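PDB 4QEY: uncharacterized protein from Bacteroides ovatus, which is of unknown function but belongs to the DUF4425 family of PLAT/LH2- and C2-like lipoproteins and may therefore bind calcium. Local coordinates for residues F26-A31 with G80-T85; V17-N22 with T61-S66; I30-A35 with I65-G70. One frame throughout, in Å; residues are numbered along the deposited sequence. Where two conformers were deposited one is given.

Contact 1 of 3, residues F26-A31 with G80-T85; sequences FDLNIA and GSVIST. With EDO (1,2-ethanediol), chain M.
Gly-80 pairs with Ile-30 in one of five antiparallel bridges between segments 80-85 and 26-31, which lie on strands 73-84 and 26-36 and run at 165° to each other. Ser-81 follows in a hydrogen-bonded pair with Asn-29. The two backbones exchange bonds, and Asn-29 ND2 adds a third by giving a proton to Ser-81 OG at 3.2 Å, with the hydroxyl oxygen close to the amide plane. Because Asn-29 OD1 accepts from Lys-59 N, both ends of this amide are held and its rotation is fixed. Val-82 turns to the opposite face and divides its methyls: CG1, anti to the backbone N (chi1 175°), meets Phe-26 CD2 at 3.7 Å, whereas CG2 lies 3.9 Å from Leu-28 CD1. Leu-93 of the facing sheet covers Phe-26 and Val-82. Ile-83 returns to the face of Asp-27, Asn-29 and Ser-81; its side chain crosses that of Asn-29 at about a right angle, Ile-83 CD1 3.5 Å from Asn-29 ND2. Buried Ser-84 bonds Leu-120 N through OG. Thr-85 CG2 lies 3.5 Å from Asp-27 OD2, while Asp-27 OD1 accepts from an ethanediol. The chemistry implies a two-sided pair, mainly apolar toward the facing sheet, mixed outside.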
loop_
_atom_site.group_PDB
_atom_site.type_symbol
_atom_site.label_atom_id
_atom_site.label_comp_id
_atom_site.label_asym_id
_atom_site.label_seq_id
_atom_site.Cartn_x
_atom_site.Cartn_y
_atom_site.Cartn_z
ATOM N N PHE A 26 10.883 7.668 -9.761
ATOM C CA PHE A 26 9.659 7.988 -9.042
ATOM C C PHE A 26 9.927 8.016 -7.558
ATOM O O PHE A 26 10.961 7.517 -7.115
ATOM C CB PHE A 26 8.558 6.942 -9.361
ATOM C CG PHE A 26 8.117 6.869 -10.807
ATOM C CD1 PHE A 26 8.780 6.047 -11.715
ATOM C CD2 PHE A 26 7.026 7.609 -11.258
ATOM C CE1 PHE A 26 8.373 5.979 -13.046
ATOM C CE2 PHE A 26 6.631 7.558 -12.601
ATOM C CZ PHE A 26 7.301 6.739 -13.479
ATOM N N ASP A 27 9.002 8.624 -6.802
ATOM C CA ASP A 27 8.883 8.617 -5.343
ATOM C C ASP A 27 7.550 7.963 -4.996
ATOM O O ASP A 27 6.524 8.445 -5.444
ATOM C CB ASP A 27 9.015 10.011 -4.710
ATOM C CG ASP A 27 10.387 10.641 -4.708
ATOM O OD1 ASP A 27 11.387 9.901 -4.839
ATOM O OD2 ASP A 27 10.466 11.863 -4.505
ATOM N N LEU A 28 7.569 6.834 -4.291
ATOM C CA LEU A 28 6.383 6.121 -3.818
ATOM C C LEU A 28 6.257 6.365 -2.326
ATOM O O LEU A 28 7.183 6.037 -1.563
ATOM C CB LEU A 28 6.433 4.604 -4.146
ATOM C CG LEU A 28 5.308 3.735 -3.590
ATOM C CD1 LEU A 28 3.941 4.127 -4.193
ATOM C CD2 LEU A 28 5.584 2.289 -3.836
ATOM N N ASN A 29 5.138 6.992 -1.921
ATOM C CA ASN A 29 4.827 7.307 -0.529
ATOM C C ASN A 29 3.566 6.583 -0.175
ATOM O O ASN A 29 2.575 6.709 -0.897
ATOM C CB ASN A 29 4.704 8.822 -0.321
ATOM C CG ASN A 29 5.877 9.579 -0.882
ATOM O OD1 ASN A 29 6.997 9.504 -0.365
ATOM N ND2 ASN A 29 5.654 10.256 -2.013
ATOM N N ILE A 30 3.608 5.740 0.863
ATOM C CA ILE A 30 2.432 4.957 1.228
ATOM C C ILE A 30 2.170 5.110 2.743
ATOM O O ILE A 30 3.084 5.308 3.539
ATOM C CB ILE A 30 2.513 3.471 0.795
ATOM C CG1 ILE A 30 3.765 2.772 1.331
ATOM C CG2 ILE A 30 2.447 3.337 -0.735
ATOM C CD1 ILE A 30 3.974 1.263 0.869
ATOM N N ALA A 31 0.882 5.120 3.096
ATOM C CA ALA A 31 0.403 5.226 4.461
ATOM C C ALA A 31 -0.635 4.153 4.715
ATOM O O ALA A 31 -1.527 3.954 3.894
ATOM C CB ALA A 31 -0.167 6.615 4.724
ATOM N N GLY A 80 -1.709 5.952 -1.056
ATOM C CA GLY A 80 -0.402 6.201 -1.642
ATOM C C GLY A 80 -0.336 7.352 -2.628
ATOM O O GLY A 80 -1.354 7.814 -3.154
ATOM N N SER A 81 0.887 7.821 -2.878
ATOM C CA SER A 81 1.168 8.840 -3.869
ATOM C C SER A 81 2.398 8.425 -4.652
ATOM O O SER A 81 3.314 7.795 -4.126
ATOM C CB SER A 81 1.328 10.238 -3.257
ATOM O OG SER A 81 2.497 10.407 -2.472
ATOM N N VAL A 82 2.360 8.717 -5.940
ATOM C CA VAL A 82 3.425 8.475 -6.917
ATOM C C VAL A 82 3.781 9.834 -7.539
ATOM O O VAL A 82 2.904 10.507 -8.078
ATOM C CB VAL A 82 3.010 7.417 -7.975
ATOM C CG1 VAL A 82 4.075 7.272 -9.057
ATOM C CG2 VAL A 82 2.716 6.070 -7.329
ATOM N N ILE A 83 5.034 10.267 -7.371
ATOM C CA ILE A 83 5.566 11.523 -7.909
ATOM C C ILE A 83 6.810 11.167 -8.695
ATOM O O ILE A 83 7.627 10.406 -8.188
ATOM C CB ILE A 83 5.839 12.620 -6.809
ATOM C CG1 ILE A 83 4.609 12.930 -5.916
ATOM C CG2 ILE A 83 6.357 13.924 -7.419
ATOM C CD1 ILE A 83 4.485 12.088 -4.710
ATOM N N SER A 84 6.899 11.636 -9.943
ATOM C CA SER A 84 8.018 11.442 -10.860
ATOM C C SER A 84 9.108 12.454 -10.586
ATOM O O SER A 84 8.815 13.650 -10.395
ATOM C CB SER A 84 7.551 11.565 -12.303
ATOM O OG SER A 84 7.112 12.892 -12.562
ATOM N N THR A 85 10.376 11.977 -10.621
ATOM C CA THR A 85 11.577 12.777 -10.339
ATOM C C THR A 85 12.499 12.865 -11.600
ATOM O O THR A 85 13.697 13.128 -11.471
ATOM C CB THR A 85 12.310 12.159 -9.141
ATOM O OG1 THR A 85 12.633 10.808 -9.441
ATOM C CG2 THR A 85 11.491 12.192 -7.876
HETATM C C1 EDO M . 13.801 5.961 -5.324
HETATM O O1 EDO M . 13.383 6.709 -6.464
HETATM C C2 EDO M . 13.857 6.848 -4.036
HETATM O O2 EDO M . 12.568 7.383 -3.747
#

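Contact 2 of 3, residues V17-N22 with T61-S66. With EDO (1,2-ethanediol), chain N; EDO (1,2-ethanediol), chain L.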
loop_
_atom_site.group_PDB
_atom_site.type_symbol
_atom_site.label_atom_id
_atom_site.label_comp_id
_atom_site.label_asym_id
_atom_site.label_seq_id
_atom_site.Cartn_x
_atom_site.Cartn_y
_atom_site.Cartn_z
ATOM N N VAL A 17 1.942 -3.831 -0.987
ATOM C CA VAL A 17 2.237 -2.878 -2.050
ATOM C C VAL A 17 3.518 -3.366 -2.728
ATOM O O VAL A 17 4.502 -3.683 -2.053
ATOM C CB VAL A 17 2.333 -1.404 -1.538
ATOM C CG1 VAL A 17 2.613 -0.431 -2.686
ATOM C CG2 VAL A 17 1.056 -0.996 -0.800
ATOM N N GLU A 18 3.473 -3.500 -4.060
ATOM C CA GLU A 18 4.609 -3.916 -4.878
ATOM C C GLU A 18 4.857 -2.900 -5.980
ATOM O O GLU A 18 3.904 -2.364 -6.553
ATOM C CB GLU A 18 4.404 -5.305 -5.479
ATOM C CG GLU A 18 4.536 -6.448 -4.494
ATOM C CD GLU A 18 4.509 -7.848 -5.083
ATOM O OE1 GLU A 18 4.169 -8.002 -6.277
ATOM O OE2 GLU A 18 4.815 -8.802 -4.334
ATOM N N GLN A 19 6.140 -2.636 -6.280
ATOM C CA GLN A 19 6.528 -1.730 -7.349
ATOM C C GLN A 19 7.577 -2.378 -8.238
ATOM O O GLN A 19 8.413 -3.147 -7.762
ATOM C CB GLN A 19 7.046 -0.387 -6.810
ATOM C CG GLN A 19 8.312 -0.468 -5.947
ATOM C CD GLN A 19 8.875 0.886 -5.634
ATOM O OE1 GLN A 19 8.636 1.846 -6.350
ATOM N NE2 GLN A 19 9.642 0.977 -4.563
ATOM N N SER A 20 7.542 -2.061 -9.530
ATOM C CA SER A 20 8.514 -2.539 -10.516
ATOM C C SER A 20 8.641 -1.488 -11.628
ATOM O O SER A 20 7.828 -0.575 -11.706
ATOM C CB SER A 20 8.133 -3.916 -11.069
ATOM O OG SER A 20 6.909 -3.936 -11.788
ATOM N N GLY A 21 9.679 -1.610 -12.439
ATOM C CA GLY A 21 9.949 -0.691 -13.529
ATOM C C GLY A 21 11.081 0.244 -13.198
ATOM O O GLY A 21 12.051 -0.150 -12.539
ATOM N N ASN A 22 10.938 1.502 -13.636
ATOM C CA ASN A 22 11.928 2.553 -13.433
ATOM C C ASN A 22 11.740 3.159 -12.066
ATOM O O ASN A 22 11.450 4.345 -11.963
ATOM C CB ASN A 22 11.793 3.601 -14.541
ATOM C CG ASN A 22 12.006 3.059 -15.922
ATOM O OD1 ASN A 22 11.154 3.196 -16.784
ATOM N ND2 ASN A 22 13.127 2.404 -16.161
ATOM N N THR A 61 11.914 2.251 -0.993
ATOM C CA THR A 61 13.065 1.748 -1.757
ATOM C C THR A 61 12.907 0.227 -2.003
ATOM O O THR A 61 13.450 -0.295 -2.975
ATOM C CB THR A 61 14.400 2.073 -1.044
ATOM O OG1 THR A 61 14.373 1.572 0.291
ATOM C CG2 THR A 61 14.691 3.549 -0.996
ATOM N N GLU A 62 12.156 -0.462 -1.135
ATOM C CA GLU A 62 11.858 -1.887 -1.254
ATOM C C GLU A 62 10.858 -2.130 -2.396
ATOM O O GLU A 62 10.017 -1.267 -2.674
ATOM C CB GLU A 62 11.295 -2.418 0.083
ATOM C CG GLU A 62 12.190 -2.200 1.298
ATOM C CD GLU A 62 13.590 -2.796 1.264
ATOM O OE1 GLU A 62 13.792 -3.871 0.650
ATOM O OE2 GLU A 62 14.483 -2.194 1.903
ATOM N N ASN A 63 10.950 -3.293 -3.065
ATOM C CA ASN A 63 10.051 -3.646 -4.172
ATOM C C ASN A 63 8.718 -4.170 -3.648
ATOM O O ASN A 63 7.748 -4.252 -4.406
ATOM C CB ASN A 63 10.701 -4.680 -5.089
ATOM C CG ASN A 63 11.823 -4.088 -5.920
ATOM O OD1 ASN A 63 11.594 -3.332 -6.878
ATOM N ND2 ASN A 63 13.064 -4.418 -5.577
ATOM N N LYS A 64 8.673 -4.510 -2.353
ATOM C CA LYS A 64 7.493 -5.041 -1.684
ATOM C C LYS A 64 7.427 -4.494 -0.251
ATOM O O LYS A 64 8.421 -4.515 0.473
ATOM C CB LYS A 64 7.541 -6.585 -1.713
ATOM C CG LYS A 64 6.340 -7.328 -1.146
ATOM C CD LYS A 64 6.584 -8.835 -1.203
ATOM C CE LYS A 64 5.490 -9.667 -0.567
ATOM N NZ LYS A 64 5.773 -11.127 -0.657
ATOM N N ILE A 65 6.264 -3.963 0.129
ATOM C CA ILE A 65 5.964 -3.466 1.477
ATOM C C ILE A 65 4.688 -4.137 1.909
ATOM O O ILE A 65 3.715 -4.158 1.162
ATOM C CB ILE A 65 5.892 -1.908 1.597
ATOM C CG1 ILE A 65 7.256 -1.265 1.351
ATOM C CG2 ILE A 65 5.358 -1.464 2.978
ATOM C CD1 ILE A 65 8.411 -1.524 2.423
ATOM N N SER A 66 4.700 -4.681 3.112
ATOM C CA SER A 66 3.560 -5.359 3.702
ATOM C C SER A 66 3.221 -4.759 5.056
ATOM O O SER A 66 4.112 -4.349 5.811
ATOM C CB SER A 66 3.857 -6.847 3.841
ATOM O OG SER A 66 2.786 -7.521 4.475
HETATM C C1 EDO N . 3.679 -5.293 -10.125
HETATM O O1 EDO N . 4.365 -4.110 -9.761
HETATM C C2 EDO N . 4.009 -6.369 -9.061
HETATM O O2 EDO N . 5.421 -6.613 -8.939
HETATM C C1 EDO L . 10.573 4.207 -5.700
HETATM O O1 EDO L . 9.880 4.118 -6.914
HETATM C C2 EDO L . 9.982 5.404 -4.960
HETATM O O2 EDO L . 10.568 5.593 -3.698
#
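The carboxamide of Gln-19 meets the backbone of Glu-62, NE2 giving a proton to Glu-62 O at 3.0 Å. The acceptor lies 5° out of the amide plane, but the donor stands above the carbonyl plane of Glu-62. NE2 also bonds Val-60 O, while an ethanediol oxygen, O1, lies 2.7 Å from Gln-19 OE1, so polar partners occupy both ends of this buried group. Gln-19 CG sits between its backbone N and carbonyl carbon (chi1 62°), and the extended chain beyond it carries the amide to the loop leading into strand 64-68. The Glu-18 side chain lies beside the extended Lys-64, pointing the same way, with its carboxylate OE2 against Lys-64 CD at 3.6 Å. Glu-18 OE2 to Lys-64 NZ is 4.5 Å, too far for a salt bridge, though the opposite charges probably attract at longer range. Glu-18 OE1 takes a weak bond from another ethanediol. The backbones join in two steps: Val-17 N to Ile-65 O and Ile-65 N to Val-17 O are both 2.8 Å, and Gln-19 N reaches Asn-63 O. With segment axes at 172°, this is an antiparallel edge pairing, strand 64-68 closing one side of a four-stranded sheet of the beta sandwich.

Contact 3 of 3, residues I30-A35 with I65-G70; sequences IAFGAA and ISCQTG
Cys-67 lays its CB over one face of the Phe-32 ring, 3.7 Å from the ring centroid and only 15° off the ring normal, a CH-pi contact. The sulfur follows at a slant: SG is 4.5 Å from the same centroid, a sulfur-aromatic contact that is oblique rather than facial. The thiol owes this position to its first torsion, which sets SG anti to the backbone N (chi1 -171°) and brings it beside Phe-32 CB as well, at 3.8 Å. No hydrogen bond joins the two segments. Their axes come no nearer than 8.3 Å and run at 16°, almost in the same direction, which is the geometry of strands facing each other across a beta sandwich: 26-36 belongs to one sheet and 64-68 to the other, and the two segments meet through side chains alone. Toward one end, Ile-65 CG2 serves two neighbours, Ile-30 CD1 at 3.7 Å and Phe-32 CE1 at 3.9 Å, its side chain slanting against both. Val-17 and Ile-15 of strand 13-21 also touch the Phe-32 side chain. Toward the other end the residues become smaller. The first torsion of Thr-69 sets CG2 anti to the carbonyl carbon, where it meets Ala-34 CB at 3.4 Å. Thr-69 OG1 gives its proton to Gly-70 O, on a lone pair, and accepts one from His-13 N.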
loop_
_atom_site.group_PDB
_atom_site.type_symbol
_atom_site.label_atom_id
_atom_site.label_comp_id
_atom_site.label_asym_id
_atom_site.label_seq_id
_atom_site.Cartn_x
_atom_site.Cartn_y
_atom_site.Cartn_z
ATOM N N ILE A 30 3.608 5.740 0.863
ATOM C CA ILE A 30 2.432 4.957 1.228
ATOM C C ILE A 30 2.170 5.110 2.743
ATOM O O ILE A 30 3.084 5.308 3.539
ATOM C CB ILE A 30 2.513 3.471 0.795
ATOM C CG1 ILE A 30 3.765 2.772 1.331
ATOM C CG2 ILE A 30 2.447 3.337 -0.735
ATOM C CD1 ILE A 30 3.974 1.263 0.869
ATOM N N ALA A 31 0.882 5.120 3.096
ATOM C CA ALA A 31 0.403 5.226 4.461
ATOM C C ALA A 31 -0.635 4.153 4.715
ATOM O O ALA A 31 -1.527 3.954 3.894
ATOM C CB ALA A 31 -0.167 6.615 4.724
ATOM N N PHE A 32 -0.485 3.431 5.826
ATOM C CA PHE A 32 -1.388 2.366 6.264
ATOM C C PHE A 32 -2.022 2.717 7.590
ATOM O O PHE A 32 -1.361 3.255 8.499
ATOM C CB PHE A 32 -0.673 1.023 6.392
ATOM C CG PHE A 32 0.032 0.484 5.175
ATOM C CD1 PHE A 32 1.347 0.844 4.900
ATOM C CD2 PHE A 32 -0.571 -0.482 4.374
ATOM C CE1 PHE A 32 2.029 0.290 3.815
ATOM C CE2 PHE A 32 0.117 -1.057 3.300
ATOM C CZ PHE A 32 1.418 -0.668 3.027
ATOM N N GLY A 33 -3.305 2.415 7.677
ATOM C CA GLY A 33 -4.124 2.621 8.860
ATOM C C GLY A 33 -5.078 1.460 8.996
ATOM O O GLY A 33 -5.534 0.922 7.983
ATOM N N ALA A 34 -5.364 1.047 10.235
ATOM C CA ALA A 34 -6.258 -0.068 10.460
ATOM C C ALA A 34 -7.080 0.097 11.742
ATOM O O ALA A 34 -6.776 0.932 12.609
ATOM C CB ALA A 34 -5.465 -1.358 10.525
ATOM N N ALA A 35 -8.130 -0.723 11.840
ATOM C CA ALA A 35 -9.041 -0.772 12.974
ATOM C C ALA A 35 -9.256 -2.203 13.441
ATOM O O ALA A 35 -9.314 -3.119 12.615
ATOM C CB ALA A 35 -10.374 -0.148 12.590
ATOM N N ILE A 65 6.264 -3.963 0.129
ATOM C CA ILE A 65 5.964 -3.466 1.477
ATOM C C ILE A 65 4.688 -4.137 1.909
ATOM O O ILE A 65 3.715 -4.158 1.162
ATOM C CB ILE A 65 5.892 -1.908 1.597
ATOM C CG1 ILE A 65 7.256 -1.265 1.351
ATOM C CG2 ILE A 65 5.358 -1.464 2.978
ATOM C CD1 ILE A 65 8.411 -1.524 2.423
ATOM N N SER A 66 4.700 -4.681 3.112
ATOM C CA SER A 66 3.560 -5.359 3.702
ATOM C C SER A 66 3.221 -4.759 5.056
ATOM O O SER A 66 4.112 -4.349 5.811
ATOM C CB SER A 66 3.857 -6.847 3.841
ATOM O OG SER A 66 2.786 -7.521 4.475
ATOM N N CYS A 67 1.924 -4.717 5.356
ATOM C CA CYS A 67 1.404 -4.252 6.632
ATOM C C CYS A 67 0.173 -5.095 6.997
ATOM O O CYS A 67 -0.662 -5.350 6.135
ATOM C CB CYS A 67 1.091 -2.762 6.585
ATOM S SG CYS A 67 0.699 -2.054 8.196
ATOM N N GLN A 68 0.092 -5.572 8.250
ATOM C CA GLN A 68 -1.031 -6.397 8.716
ATOM C C GLN A 68 -1.413 -6.095 10.170
ATOM O O GLN A 68 -0.608 -5.555 10.924
ATOM C CB GLN A 68 -0.701 -7.900 8.585
ATOM C CG GLN A 68 0.412 -8.385 9.515
ATOM C CD GLN A 68 0.902 -9.750 9.174
ATOM O OE1 GLN A 68 1.444 -9.981 8.100
ATOM N NE2 GLN A 68 0.821 -10.654 10.128
ATOM N N THR A 69 -2.639 -6.491 10.550
ATOM C CA THR A 69 -3.181 -6.406 11.904
ATOM C C THR A 69 -3.068 -7.765 12.601
ATOM O O THR A 69 -2.550 -8.726 12.029
ATOM C CB THR A 69 -4.664 -5.944 11.894
ATOM O OG1 THR A 69 -5.465 -6.926 11.247
ATOM C CG2 THR A 69 -4.876 -4.611 11.278
ATOM N N GLY A 70 -3.637 -7.847 13.797
ATOM C CA GLY A 70 -3.765 -9.081 14.552
ATOM C C GLY A 70 -5.017 -9.781 14.079
ATOM O O GLY A 70 -5.662 -9.311 13.131
#

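Contacts 1 and 2 lie within different sheets of the sandwich and rest on antiparallel backbone bonds, whereas contact 3 spans the two sheets and has only side-chain packing. It shares strand 26-36 with contact 1 and strand 64-68 with contact 2, so it ties the two paired elements together. Contact 3 is buried; the others are partly buried, contact 2 having the most exposed residues, at a sheet edge. Their inward sides converge: Val-17 CB of contact 2 lies 3.9 Å from Ile-30 CD1, which belongs to both other contacts. Side-chain hydrogen bonds lie largely on the outward face in contact 1, with buried Ser-84 an exception, and in contact 2 they involve the buried Gln-19.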